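Local structure of acetylene hydratase (Pelobacter acetylenicus, 2E7Z) at residues A[14-19]-A[29-34]. The protein catalyses the non-redox hydration of acetylene to acetaldehyde, using a tungsten-bis(molybdopterin guanine dinucleotide) cofactor and a [4Fe-4S] cluster. Numbering follows the deposited sequence.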
ATOM      1  N   VAL A  14     -10.944   2.441 -15.201  1.00 10.87           N
ATOM      2  CA  VAL A  14     -11.438   3.586 -15.955  1.00 11.94           C
ATOM      3  C   VAL A  14     -12.936   3.420 -16.179  1.00 11.51           C
ATOM      4  O   VAL A  14     -13.380   2.398 -16.719  1.00 12.87           O
ATOM      5  CB  VAL A  14     -10.674   3.774 -17.272  1.00 11.81           C
ATOM      6  CG1 VAL A  14     -11.186   5.026 -18.036  1.00 12.56           C
ATOM      7  CG2 VAL A  14      -9.173   3.893 -16.980  1.00 12.41           C
ATOM      8  N   VAL A  15     -13.696   4.417 -15.730  1.00 11.45           N
ATOM      9  CA  VAL A  15     -15.149   4.397 -15.780  1.00 12.27           C
ATOM     10  C   VAL A  15     -15.634   5.535 -16.669  1.00 12.77           C
ATOM     11  O   VAL A  15     -14.838   6.342 -17.169  1.00 12.84           O
ATOM     12  CB  VAL A  15     -15.776   4.500 -14.337  1.00 12.78           C
ATOM     13  CG1 VAL A  15     -15.330   3.337 -13.443  1.00 12.93           C
ATOM     14  CG2 VAL A  15     -15.414   5.816 -13.664  1.00 13.43           C
ATOM     15  N   GLU A  16     -16.941   5.591 -16.885  1.00 13.94           N
ATOM     16  CA  GLU A  16     -17.526   6.710 -17.592  1.00 14.34           C
ATOM     17  C   GLU A  16     -18.357   7.512 -16.599  1.00 14.15           C
ATOM     18  O   GLU A  16     -18.927   6.951 -15.665  1.00 15.06           O
ATOM     19  CB  GLU A  16     -18.337   6.240 -18.802  1.00 16.50           C
ATOM     20  CG  GLU A  16     -17.438   5.950 -20.017  1.00 20.40           C
ATOM     21  CD  GLU A  16     -18.207   5.575 -21.273  1.00 26.00           C
ATOM     22  OE1 GLU A  16     -19.336   5.066 -21.133  1.00 24.95           O
ATOM     23  OE2 GLU A  16     -17.672   5.782 -22.398  1.00 28.14           O
ATOM     24  N   ALA A  17     -18.368   8.830 -16.768  1.00 13.77           N
ATOM     25  CA  ALA A  17     -19.159   9.701 -15.905  1.00 14.39           C
ATOM     26  C   ALA A  17     -19.885  10.720 -16.735  1.00 15.71           C
ATOM     27  O   ALA A  17     -19.391  11.162 -17.777  1.00 15.15           O
ATOM     28  CB  ALA A  17     -18.275  10.414 -14.890  1.00 14.13           C
ATOM     29  N   GLU A  18     -21.053  11.107 -16.245  1.00 16.36           N
ATOM     30  CA  GLU A  18     -21.838  12.137 -16.890  1.00 18.42           C
ATOM     31  C   GLU A  18     -22.624  12.921 -15.852  1.00 17.49           C
ATOM     32  O   GLU A  18     -23.214  12.342 -14.940  1.00 18.59           O
ATOM     33  CB  GLU A  18     -22.812  11.502 -17.876  1.00 19.09           C
ATOM     34  CG  GLU A  18     -23.476  12.511 -18.776  1.00 24.75           C
ATOM     35  CD  GLU A  18     -24.443  11.879 -19.755  1.00 29.35           C
ATOM     36  OE1 GLU A  18     -24.861  10.711 -19.536  1.00 33.16           O
ATOM     37  OE2 GLU A  18     -24.783  12.564 -20.746  1.00 33.18           O
ATOM     38  N   VAL A  19     -22.622  14.241 -15.999  1.00 18.19           N
ATOM     39  CA  VAL A  19     -23.428  15.110 -15.150  1.00 17.75           C
ATOM     40  C   VAL A  19     -24.859  15.109 -15.668  1.00 18.61           C
ATOM     41  O   VAL A  19     -25.103  15.408 -16.835  1.00 19.08           O
ATOM     42  CB  VAL A  19     -22.892  16.547 -15.157  1.00 17.54           C
ATOM     43  CG1 VAL A  19     -23.631  17.404 -14.160  1.00 18.81           C
ATOM     44  CG2 VAL A  19     -21.410  16.551 -14.829  1.00 17.98           C
ATOM     45  N   SER A  29     -19.758   1.659 -15.737  1.00 18.03           N
ATOM     46  CA  SER A  29     -18.665   0.970 -16.384  1.00 18.68           C
ATOM     47  C   SER A  29     -18.505   1.531 -17.788  1.00 18.14           C
ATOM     48  O   SER A  29     -19.489   1.910 -18.442  1.00 18.83           O
ATOM     49  CB  SER A  29     -18.852  -0.555 -16.397  1.00 19.44           C
ATOM     50  OG  SER A  29     -20.016  -0.921 -17.103  1.00 22.73           O
ATOM     51  N   ILE A  30     -17.259   1.664 -18.210  1.00 18.29           N
ATOM     52  CA  ILE A  30     -16.978   2.266 -19.500  1.00 18.50           C
ATOM     53  C   ILE A  30     -17.665   1.462 -20.612  1.00 19.46           C
ATOM     54  O   ILE A  30     -17.536   0.239 -20.693  1.00 19.09           O
ATOM     55  CB  ILE A  30     -15.458   2.444 -19.705  1.00 18.71           C
ATOM     56  CG1 ILE A  30     -15.189   3.322 -20.936  1.00 17.80           C
ATOM     57  CG2 ILE A  30     -14.740   1.100 -19.765  1.00 18.15           C
ATOM     58  CD1 ILE A  30     -13.886   4.059 -20.848  1.00 17.49           C
ATOM     59  N   SER A  31     -18.407   2.175 -21.455  1.00 20.18           N
ATOM     60  CA  SER A  31     -19.208   1.540 -22.514  1.00 21.42           C
ATOM     61  C   SER A  31     -18.407   1.236 -23.783  1.00 21.66           C
ATOM     62  O   SER A  31     -18.879   0.507 -24.664  1.00 23.30           O
ATOM     63  CB  SER A  31     -20.432   2.406 -22.853  1.00 21.58           C
ATOM     64  OG  SER A  31     -20.026   3.688 -23.312  1.00 24.97           O
ATOM     65  N   GLU A  32     -17.216   1.813 -23.889  1.00 21.41           N
ATOM     66  CA  GLU A  32     -16.316   1.577 -25.006  1.00 20.97           C
ATOM     67  C   GLU A  32     -15.268   0.540 -24.635  1.00 20.20           C
ATOM     68  O   GLU A  32     -14.969   0.372 -23.452  1.00 19.78           O
ATOM     69  CB  GLU A  32     -15.606   2.877 -25.401  1.00 22.27           C
ATOM     70  CG  GLU A  32     -16.555   3.968 -25.860  1.00 24.53           C
ATOM     71  CD  GLU A  32     -17.130   3.695 -27.231  1.00 29.58           C
ATOM     72  OE1 GLU A  32     -16.525   2.910 -28.001  1.00 31.52           O
ATOM     73  OE2 GLU A  32     -18.194   4.270 -27.539  1.00 32.01           O
ATOM     74  N   PRO A  33     -14.695  -0.151 -25.635  1.00 19.41           N
ATOM     75  CA  PRO A  33     -13.620  -1.104 -25.356  1.00 19.52           C
ATOM     76  C   PRO A  33     -12.345  -0.392 -24.882  1.00 18.87           C
ATOM     77  O   PRO A  33     -11.642   0.235 -25.675  1.00 19.34           O
ATOM     78  CB  PRO A  33     -13.418  -1.812 -26.697  1.00 20.06           C
ATOM     79  CG  PRO A  33     -13.948  -0.820 -27.726  1.00 19.68           C
ATOM     80  CD  PRO A  33     -15.059  -0.103 -27.071  1.00 20.21           C
ATOM     81  N   HIS A  34     -12.071  -0.486 -23.587  1.00 18.28           N
ATOM     82  CA  HIS A  34     -10.922   0.201 -23.002  1.00 17.49           C
ATOM     83  C   HIS A  34      -9.661  -0.677 -23.081  1.00 17.65           C
ATOM     84  O   HIS A  34      -9.750  -1.913 -22.920  1.00 18.96           O
ATOM     85  CB  HIS A  34     -11.210   0.603 -21.557  1.00 17.12           C
ATOM     86  CG  HIS A  34     -10.191   1.545 -20.983  1.00 14.37           C
ATOM     87  ND1 HIS A  34      -9.059   1.103 -20.340  1.00 14.27           N
ATOM     88  CD2 HIS A  34     -10.120   2.898 -20.981  1.00 12.96           C
ATOM     89  CE1 HIS A  34      -8.334   2.141 -19.956  1.00 12.99           C
ATOM     90  NE2 HIS A  34      -8.955   3.243 -20.339  1.00 13.22           N
TER
HETATM   91  O   HOH W   1     -15.334   0.703 -16.218  1.00 14.35           O
HETATM   92  O   HOH W   2     -18.865   6.520 -24.972  1.00 49.99           O
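Glu16 reaches from strand 14-19 to Ser31, meeting both its backbone N and its OG, and a single carboxylate oxygen does the gripping. Its OE1 accepts from Ser31 OG at 2.7 Å, on the syn side and 20° out of the carboxylate plane, and from Ser31 N at 3.1 Å, a donor that sits well above that plane. With CG anti to its own carbonyl carbon (chi1 -81°) and the chain extended beyond, the acid spans the gap while its CG lies 3.6 Å from Ile30 CG1, the two side chains crossing nearly at right angles. OE1 also forms a salt bridge with Lys1, whose NZ bonds Ser31 OG as well, so the buried acid is probably held in its charged form. Replacing Glu16 by alanine is likely to leave Ser31 N, Ser31 OG and the Lys1 ammonium without their common acceptor and to uncover part of Ile30. Val14 meets the end of the same isoleucine: its CG1 is 4.0 Å from Ile30 CD1, and its CB stands over one face of the His34 imidazole, 3.9 Å from the centroid and 24° off the normal, a CH-pi contact. His34 ND1 accepts from the backbone N of Thr36 and Thr37, which would help set the ring's rotation. Where the backbones separate, a water links them, donating to Val14 O (2.6 Å) and accepting from Ile30 N (2.9 Å). Val15, its CB turned away from the loop, packs near Cys6 and Cys13. The geometry is that of a chain peeling away from the edge of a small three-stranded antiparallel N-terminal sheet beside the [4Fe-4S] cluster in this DMSO reductase family enzyme.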